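Local coordinates for blood group a-and b-cleaving endo-beta-galactosidase (Streptococcus pneumoniae, PDB 2YGM), which probably cleaves blood group A and B glycans as an endo-beta-galactosidase, the part modelled here being two NPCBM modules, one with sugar bound, at residues Arg264-Val269 and Leu316-Ile321; Trp14-His19 and Val70-Ile75. One frame throughout, in Å; residues are numbered along the deposited sequence.

In the fold
The two contacts lie in different NPCBM modules, on opposite sides of the centre of the chain. Their centres are about 37 Å apart and their nearest atoms about 22 Å, and they do not touch. Interaction 2 comes first: residues 14-19 and 70-75 pair the outermost strand, 16-17, with its neighbour, 69-74, in the five-stranded antiparallel sheet of the first module. Interaction 1 follows, pairing 264-269 with 316-321 in the other kind of sheet, the six-stranded one, of the second module. Each module has one sheet of each kind, so the contacts illustrate both halves of a repeated architecture. A galactose unit is bound about 13 Å from the T18 side chain, whereas the V269 side chain is about 14 Å from a sodium ion.

Interaction 1 (Arg264-Val269 and Leu316-Ile321); sequences RFISYV and LVDVEI
R264-V269 and L316-I321 pair as antiparallel strands in the six-stranded sheet of the second module, with a salt bridge laid across one face. The backbones join through two hydrogen-bonded pairs: F265 with V319, bonded both ways, and S267 with V317, where V317 N reaches S267 O at 2.7 Å. The R264 chain runs extended from CG to NE and presents the guanidinium side-on to D318: NE bonds OD1 at 2.8 Å and NH2 bonds OD2 at 2.7 Å, each through the syn lone pair. The two flat groups are nearly coplanar, 27° apart, a two-point grip that limits rotation of both. I266 CD1 sits over the centre of the guanidinium, 3.5 Å above its plane. On the same sheet face, L316 CD1 lies over the Y268 ring in a CH-pi contact, 4.2 Å from the centroid. I177 covers I266, L316 and D318 there. The face carrying F265, V317 and V319 turns to the interior of the beta-sandwich expected for an NPCBM module and meets strands 285-292 and 295-299 of the other sheet. With F265 CG anti to the backbone N (chi1 169°), its ring turns an edge to V317, CE2 lying 4.0 Å from CG1. V317 puts its other branch, CG2, 3.7 Å from V269 CG2. Just past the strand end, the I321 side chain reaches across toward F265, its CD1 4.0 Å from F265 CB.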
ATOM      1  N   ARG A 264      -1.275   5.307 -21.601  1.00 38.57           N
ATOM      2  CA  ARG A 264      -1.627   4.224 -20.693  1.00 38.17           C
ATOM      3  C   ARG A 264      -2.975   4.463 -20.024  1.00 37.42           C
ATOM      4  O   ARG A 264      -3.311   5.588 -19.660  1.00 37.14           O
ATOM      5  CB  ARG A 264      -0.539   4.111 -19.622  1.00 38.39           C
ATOM      6  CG  ARG A 264      -0.178   2.719 -19.150  1.00 39.57           C
ATOM      7  CD  ARG A 264       1.103   2.803 -18.304  1.00 41.31           C
ATOM      8  NE  ARG A 264       1.337   1.630 -17.458  1.00 42.63           N
ATOM      9  CZ  ARG A 264       2.189   1.598 -16.429  1.00 43.57           C
ATOM     10  NH1 ARG A 264       2.900   2.675 -16.098  1.00 43.99           N
ATOM     11  NH2 ARG A 264       2.330   0.486 -15.717  1.00 43.18           N
ATOM     12  N   PHE A 265      -3.747   3.393 -19.877  1.00 37.00           N
ATOM     13  CA  PHE A 265      -4.936   3.406 -19.023  1.00 36.22           C
ATOM     14  C   PHE A 265      -4.724   2.401 -17.912  1.00 35.65           C
ATOM     15  O   PHE A 265      -4.355   1.261 -18.173  1.00 35.53           O
ATOM     16  CB  PHE A 265      -6.199   3.063 -19.815  1.00 36.06           C
ATOM     17  CG  PHE A 265      -7.402   2.799 -18.949  1.00 35.91           C
ATOM     18  CD1 PHE A 265      -8.101   3.851 -18.364  1.00 35.71           C
ATOM     19  CD2 PHE A 265      -7.832   1.493 -18.712  1.00 35.28           C
ATOM     20  CE1 PHE A 265      -9.207   3.608 -17.557  1.00 35.89           C
ATOM     21  CE2 PHE A 265      -8.939   1.241 -17.908  1.00 35.07           C
ATOM     22  CZ  PHE A 265      -9.630   2.299 -17.333  1.00 35.35           C
ATOM     23  N   ILE A 266      -4.939   2.832 -16.673  1.00 35.43           N
ATOM     24  CA  ILE A 266      -4.774   1.952 -15.515  1.00 35.15           C
ATOM     25  C   ILE A 266      -5.962   2.060 -14.572  1.00 34.86           C
ATOM     26  O   ILE A 266      -6.377   3.161 -14.205  1.00 35.00           O
ATOM     27  CB  ILE A 266      -3.462   2.228 -14.727  1.00 35.19           C
ATOM     28  CG1 ILE A 266      -2.255   2.316 -15.667  1.00 35.39           C
ATOM     29  CG2 ILE A 266      -3.230   1.139 -13.673  1.00 35.44           C
ATOM     30  CD1 ILE A 266      -0.940   2.647 -14.961  1.00 36.24           C
ATOM     31  N   SER A 267      -6.498   0.903 -14.192  1.00 34.71           N
ATOM     32  CA  SER A 267      -7.603   0.806 -13.240  1.00 34.39           C
ATOM     33  C   SER A 267      -7.758  -0.625 -12.744  1.00 34.46           C
ATOM     34  O   SER A 267      -7.461  -1.577 -13.470  1.00 34.29           O
ATOM     35  CB  SER A 267      -8.916   1.240 -13.894  1.00 34.28           C
ATOM     36  OG  SER A 267      -9.957   1.322 -12.939  1.00 33.73           O
ATOM     37  N   TYR A 268      -8.211  -0.766 -11.500  1.00 34.36           N
ATOM     38  CA  TYR A 268      -8.775  -2.023 -11.028  1.00 34.48           C
ATOM     39  C   TYR A 268     -10.256  -2.040 -11.386  1.00 34.16           C
ATOM     40  O   TYR A 268     -10.932  -1.004 -11.331  1.00 33.63           O
ATOM     41  CB  TYR A 268      -8.592  -2.195  -9.515  1.00 34.80           C
ATOM     42  CG  TYR A 268      -7.174  -2.533  -9.100  1.00 36.08           C
ATOM     43  CD1 TYR A 268      -6.249  -1.525  -8.847  1.00 37.47           C
ATOM     44  CD2 TYR A 268      -6.760  -3.858  -8.963  1.00 36.87           C
ATOM     45  CE1 TYR A 268      -4.946  -1.818  -8.469  1.00 38.80           C
ATOM     46  CE2 TYR A 268      -5.451  -4.168  -8.582  1.00 38.13           C
ATOM     47  CZ  TYR A 268      -4.551  -3.139  -8.337  1.00 39.10           C
ATOM     48  OH  TYR A 268      -3.252  -3.414  -7.965  1.00 39.48           O
ATOM     49  N   VAL A 269     -10.745  -3.219 -11.760  1.00 33.94           N
ATOM     50  CA  VAL A 269     -12.136  -3.399 -12.170  1.00 33.76           C
ATOM     51  C   VAL A 269     -12.784  -4.542 -11.389  1.00 33.63           C
ATOM     52  O   VAL A 269     -12.223  -5.631 -11.288  1.00 33.47           O
ATOM     53  CB  VAL A 269     -12.248  -3.651 -13.702  1.00 33.73           C
ATOM     54  CG1 VAL A 269     -13.708  -3.784 -14.133  1.00 33.85           C
ATOM     55  CG2 VAL A 269     -11.582  -2.519 -14.482  1.00 33.59           C
ATOM     56  N   LEU A 316      -6.500  -6.154 -12.336  1.00 44.05           N
ATOM     57  CA  LEU A 316      -5.794  -4.957 -12.745  1.00 43.90           C
ATOM     58  C   LEU A 316      -5.778  -4.822 -14.262  1.00 43.91           C
ATOM     59  O   LEU A 316      -5.346  -5.731 -14.978  1.00 43.69           O
ATOM     60  CB  LEU A 316      -4.372  -4.964 -12.170  1.00 43.78           C
ATOM     61  CG  LEU A 316      -3.350  -3.919 -12.636  1.00 43.71           C
ATOM     62  CD1 LEU A 316      -3.809  -2.492 -12.331  1.00 43.11           C
ATOM     63  CD2 LEU A 316      -1.995  -4.207 -12.002  1.00 43.37           C
ATOM     64  N   VAL A 317      -6.270  -3.681 -14.736  1.00 43.99           N
ATOM     65  CA  VAL A 317      -6.195  -3.328 -16.147  1.00 44.24           C
ATOM     66  C   VAL A 317      -5.085  -2.297 -16.325  1.00 44.36           C
ATOM     67  O   VAL A 317      -5.119  -1.214 -15.733  1.00 44.21           O
ATOM     68  CB  VAL A 317      -7.538  -2.778 -16.679  1.00 44.25           C
ATOM     69  CG1 VAL A 317      -7.457  -2.505 -18.177  1.00 44.36           C
ATOM     70  CG2 VAL A 317      -8.661  -3.752 -16.387  1.00 44.42           C
ATOM     71  N   ASP A 318      -4.099  -2.658 -17.138  1.00 44.67           N
ATOM     72  CA  ASP A 318      -2.945  -1.814 -17.410  1.00 44.87           C
ATOM     73  C   ASP A 318      -2.587  -1.996 -18.873  1.00 44.98           C
ATOM     74  O   ASP A 318      -1.771  -2.849 -19.221  1.00 44.91           O
ATOM     75  CB  ASP A 318      -1.772  -2.210 -16.501  1.00 44.96           C
ATOM     76  CG  ASP A 318      -0.569  -1.277 -16.628  1.00 45.31           C
ATOM     77  OD1 ASP A 318      -0.537  -0.411 -17.531  1.00 46.26           O
ATOM     78  OD2 ASP A 318       0.364  -1.420 -15.812  1.00 45.77           O
ATOM     79  N   VAL A 319      -3.207  -1.188 -19.728  1.00 45.25           N
ATOM     80  CA  VAL A 319      -3.069  -1.358 -21.170  1.00 45.44           C
ATOM     81  C   VAL A 319      -2.362  -0.180 -21.850  1.00 45.67           C
ATOM     82  O   VAL A 319      -2.592   0.984 -21.509  1.00 45.60           O
ATOM     83  CB  VAL A 319      -4.440  -1.691 -21.841  1.00 45.38           C
ATOM     84  CG1 VAL A 319      -5.384  -0.486 -21.830  1.00 45.40           C
ATOM     85  CG2 VAL A 319      -4.245  -2.243 -23.256  1.00 45.38           C
ATOM     86  N   GLU A 320      -1.491  -0.517 -22.798  1.00 46.05           N
ATOM     87  CA  GLU A 320      -0.781   0.438 -23.634  1.00 46.52           C
ATOM     88  C   GLU A 320      -1.765   1.122 -24.576  1.00 46.54           C
ATOM     89  O   GLU A 320      -2.550   0.452 -25.243  1.00 46.59           O
ATOM     90  CB  GLU A 320       0.276  -0.319 -24.448  1.00 46.73           C
ATOM     91  CG  GLU A 320       1.350   0.526 -25.125  1.00 47.43           C
ATOM     92  CD  GLU A 320       2.459  -0.337 -25.716  1.00 48.65           C
ATOM     93  OE1 GLU A 320       2.249  -0.955 -26.783  1.00 48.41           O
ATOM     94  OE2 GLU A 320       3.546  -0.405 -25.104  1.00 49.73           O
ATOM     95  N   ILE A 321      -1.736   2.450 -24.616  1.00 46.62           N
ATOM     96  CA  ILE A 321      -2.528   3.199 -25.590  1.00 46.82           C
ATOM     97  C   ILE A 321      -1.657   3.557 -26.799  1.00 47.15           C
ATOM     98  O   ILE A 321      -0.649   4.251 -26.648  1.00 47.26           O
ATOM     99  CB  ILE A 321      -3.135   4.503 -24.999  1.00 46.66           C
ATOM    100  CG1 ILE A 321      -3.823   4.253 -23.649  1.00 46.53           C
ATOM    101  CG2 ILE A 321      -4.077   5.176 -26.006  1.00 46.62           C
ATOM    102  CD1 ILE A 321      -5.030   3.344 -23.681  1.00 46.24           C
TER

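Interaction 2 (Trp14-His19 and Val70-Ile75); sequences WSSATH and VISYDI
W14 and Y73 meet obliquely, and it is the CB of the tryptophan, not its indole, that lies over the tyrosine ring. W14 CB stands 4.2 Å from the Y73 centroid, 22° off the ring normal, in a CH-pi contact. The indole swings past the phenol so that CE3, on its edge, lies 3.8 Å from Y73 OH, which is in the indole plane. W14 CG sits between its own backbone N and carbonyl carbon (chi1 56°), a rotamer that lays the indole forward along its own segment, where A17 CB sits over part of one face, toward the rim. K30 adds a cation-pi contact to the same indole, while I71 CG2 touches W14 CB from the neighbouring strand. The two segments meet at the edge of the five-stranded antiparallel sheet of the first module's beta-sandwich: strand 16-17 is outermost, and 69-74 lies between it and 145-151. The pairing is irregular at one end. S72 N donates almost straight to S16 O at 2.9 Å (176°), yet S72 O is bonded by S15 N, with S15 OG adding a weak bond. S16 OG packs against S72 CB at 3.4 Å, whereas S72 OG turns away to bond S147 OG on the next strand. At the other end T18 uses side chain and backbone together: its N donates to V70 O at 2.8 Å, and its OG1 accepts from V70 N at 3.0 Å. The hydroxyl thus takes the place of the T18 carbonyl, which is bonded instead by S69 OG.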
ATOM      1  N   TRP A  14      11.467 -11.368   7.755  1.00 53.97           N
ATOM      2  CA  TRP A  14      12.832 -11.482   8.240  1.00 53.69           C
ATOM      3  C   TRP A  14      13.317 -12.922   8.116  1.00 53.54           C
ATOM      4  O   TRP A  14      12.561 -13.862   8.365  1.00 53.56           O
ATOM      5  CB  TRP A  14      12.956 -10.985   9.688  1.00 53.66           C
ATOM      6  CG  TRP A  14      12.051 -11.656  10.694  1.00 53.52           C
ATOM      7  CD1 TRP A  14      12.075 -12.966  11.081  1.00 53.24           C
ATOM      8  CD2 TRP A  14      11.020 -11.031  11.472  1.00 53.45           C
ATOM      9  NE1 TRP A  14      11.112 -13.202  12.031  1.00 53.30           N
ATOM     10  CE2 TRP A  14      10.450 -12.031  12.292  1.00 53.44           C
ATOM     11  CE3 TRP A  14      10.518  -9.726  11.550  1.00 53.37           C
ATOM     12  CZ2 TRP A  14       9.404 -11.767  13.182  1.00 53.37           C
ATOM     13  CZ3 TRP A  14       9.476  -9.463  12.432  1.00 53.69           C
ATOM     14  CH2 TRP A  14       8.930 -10.481  13.236  1.00 53.64           C
ATOM     15  N   SER A  15      14.575 -13.090   7.717  1.00 53.26           N
ATOM     16  CA  SER A  15      15.187 -14.414   7.649  1.00 52.97           C
ATOM     17  C   SER A  15      15.544 -14.919   9.051  1.00 52.83           C
ATOM     18  O   SER A  15      15.686 -16.126   9.269  1.00 52.80           O
ATOM     19  CB  SER A  15      16.424 -14.392   6.752  1.00 52.86           C
ATOM     20  OG  SER A  15      17.391 -13.485   7.244  1.00 53.02           O
ATOM     21  N   SER A  16      15.683 -13.981   9.991  1.00 52.54           N
ATOM     22  CA  SER A  16      15.933 -14.282  11.406  1.00 52.14           C
ATOM     23  C   SER A  16      15.612 -13.071  12.285  1.00 51.80           C
ATOM     24  O   SER A  16      15.678 -11.928  11.826  1.00 51.66           O
ATOM     25  CB  SER A  16      17.386 -14.711  11.624  1.00 52.19           C
ATOM     26  OG  SER A  16      18.279 -13.738  11.111  1.00 52.55           O
ATOM     27  N   ALA A  17      15.275 -13.334  13.546  1.00 51.47           N
ATOM     28  CA  ALA A  17      14.918 -12.286  14.507  1.00 51.04           C
ATOM     29  C   ALA A  17      15.085 -12.763  15.946  1.00 50.80           C
ATOM     30  O   ALA A  17      14.453 -13.737  16.363  1.00 50.84           O
ATOM     31  CB  ALA A  17      13.488 -11.801  14.272  1.00 50.96           C
ATOM     32  N   THR A  18      15.941 -12.077  16.698  1.00 50.33           N
ATOM     33  CA  THR A  18      16.114 -12.362  18.120  1.00 49.91           C
ATOM     34  C   THR A  18      15.740 -11.148  18.965  1.00 49.68           C
ATOM     35  O   THR A  18      15.769 -10.013  18.489  1.00 49.61           O
ATOM     36  CB  THR A  18      17.558 -12.806  18.460  1.00 49.90           C
ATOM     37  OG1 THR A  18      18.491 -11.838  17.967  1.00 49.98           O
ATOM     38  CG2 THR A  18      17.867 -14.165  17.848  1.00 49.71           C
ATOM     39  N   HIS A  19      15.376 -11.401  20.217  1.00 49.41           N
ATOM     40  CA  HIS A  19      15.052 -10.345  21.169  1.00 49.28           C
ATOM     41  C   HIS A  19      15.607 -10.701  22.545  1.00 49.38           C
ATOM     42  O   HIS A  19      16.038 -11.834  22.768  1.00 49.26           O
ATOM     43  CB  HIS A  19      13.537 -10.114  21.233  1.00 49.24           C
ATOM     44  CG  HIS A  19      12.751 -11.333  21.607  1.00 48.65           C
ATOM     45  ND1 HIS A  19      12.676 -11.804  22.900  1.00 48.08           N
ATOM     46  CD2 HIS A  19      12.003 -12.174  20.855  1.00 48.20           C
ATOM     47  CE1 HIS A  19      11.916 -12.884  22.928  1.00 48.04           C
ATOM     48  NE2 HIS A  19      11.496 -13.131  21.701  1.00 47.68           N
ATOM     49  N   VAL A  70      19.084  -9.054  17.136  1.00 45.97           N
ATOM     50  CA  VAL A  70      19.310  -8.904  15.702  1.00 46.10           C
ATOM     51  C   VAL A  70      18.062  -9.274  14.907  1.00 46.39           C
ATOM     52  O   VAL A  70      17.451 -10.318  15.144  1.00 46.51           O
ATOM     53  CB  VAL A  70      20.546  -9.727  15.210  1.00 45.99           C
ATOM     54  CG1 VAL A  70      20.874  -9.411  13.754  1.00 45.92           C
ATOM     55  CG2 VAL A  70      21.765  -9.467  16.080  1.00 45.64           C
ATOM     56  N   ILE A  71      17.679  -8.392  13.988  1.00 46.71           N
ATOM     57  CA  ILE A  71      16.643  -8.677  13.001  1.00 47.11           C
ATOM     58  C   ILE A  71      17.294  -8.575  11.625  1.00 47.52           C
ATOM     59  O   ILE A  71      17.831  -7.526  11.260  1.00 47.59           O
ATOM     60  CB  ILE A  71      15.434  -7.697  13.102  1.00 47.10           C
ATOM     61  CG1 ILE A  71      14.798  -7.729  14.497  1.00 47.14           C
ATOM     62  CG2 ILE A  71      14.379  -8.025  12.060  1.00 46.97           C
ATOM     63  CD1 ILE A  71      15.148  -6.539  15.370  1.00 47.36           C
ATOM     64  N   SER A  72      17.263  -9.670  10.871  1.00 48.11           N
ATOM     65  CA  SER A  72      17.947  -9.730   9.578  1.00 48.68           C
ATOM     66  C   SER A  72      16.987  -9.908   8.412  1.00 49.02           C
ATOM     67  O   SER A  72      16.035 -10.686   8.492  1.00 49.09           O
ATOM     68  CB  SER A  72      18.986 -10.849   9.566  1.00 48.57           C
ATOM     69  OG  SER A  72      20.021 -10.590  10.495  1.00 48.97           O
ATOM     70  N   TYR A  73      17.254  -9.184   7.328  1.00 49.40           N
ATOM     71  CA  TYR A  73      16.460  -9.285   6.110  1.00 49.78           C
ATOM     72  C   TYR A  73      17.314  -9.673   4.912  1.00 50.07           C
ATOM     73  O   TYR A  73      18.398  -9.127   4.704  1.00 50.13           O
ATOM     74  CB  TYR A  73      15.742  -7.968   5.824  1.00 49.68           C
ATOM     75  CG  TYR A  73      14.653  -7.641   6.815  1.00 49.74           C
ATOM     76  CD1 TYR A  73      13.347  -8.087   6.613  1.00 49.36           C
ATOM     77  CD2 TYR A  73      14.924  -6.882   7.955  1.00 49.22           C
ATOM     78  CE1 TYR A  73      12.338  -7.787   7.519  1.00 49.01           C
ATOM     79  CE2 TYR A  73      13.920  -6.579   8.867  1.00 48.95           C
ATOM     80  CZ  TYR A  73      12.630  -7.035   8.642  1.00 48.80           C
ATOM     81  OH  TYR A  73      11.628  -6.741   9.539  1.00 49.12           O
ATOM     82  N   ASP A  74      16.819 -10.634   4.140  1.00 50.49           N
ATOM     83  CA  ASP A  74      17.440 -11.012   2.880  1.00 50.88           C
ATOM     84  C   ASP A  74      16.984 -10.049   1.788  1.00 50.97           C
ATOM     85  O   ASP A  74      15.790  -9.967   1.481  1.00 51.01           O
ATOM     86  CB  ASP A  74      17.069 -12.450   2.511  1.00 50.92           C
ATOM     87  CG  ASP A  74      17.823 -12.956   1.295  1.00 51.33           C
ATOM     88  OD1 ASP A  74      17.816 -12.274   0.245  1.00 51.14           O
ATOM     89  OD2 ASP A  74      18.419 -14.054   1.390  1.00 52.16           O
ATOM     90  N   ILE A  75      17.939  -9.328   1.206  1.00 51.11           N
ATOM     91  CA  ILE A  75      17.641  -8.329   0.177  1.00 51.34           C
ATOM     92  C   ILE A  75      18.426  -8.545  -1.128  1.00 51.52           C
ATOM     93  O   ILE A  75      18.600  -7.610  -1.919  1.00 51.64           O
ATOM     94  CB  ILE A  75      17.811  -6.867   0.719  1.00 51.43           C
ATOM     95  CG1 ILE A  75      19.191  -6.649   1.341  1.00 51.15           C
ATOM     96  CG2 ILE A  75      16.731  -6.527   1.736  1.00 51.56           C
ATOM     97  CD1 ILE A  75      20.064  -5.731   0.543  1.00 51.40           C
TER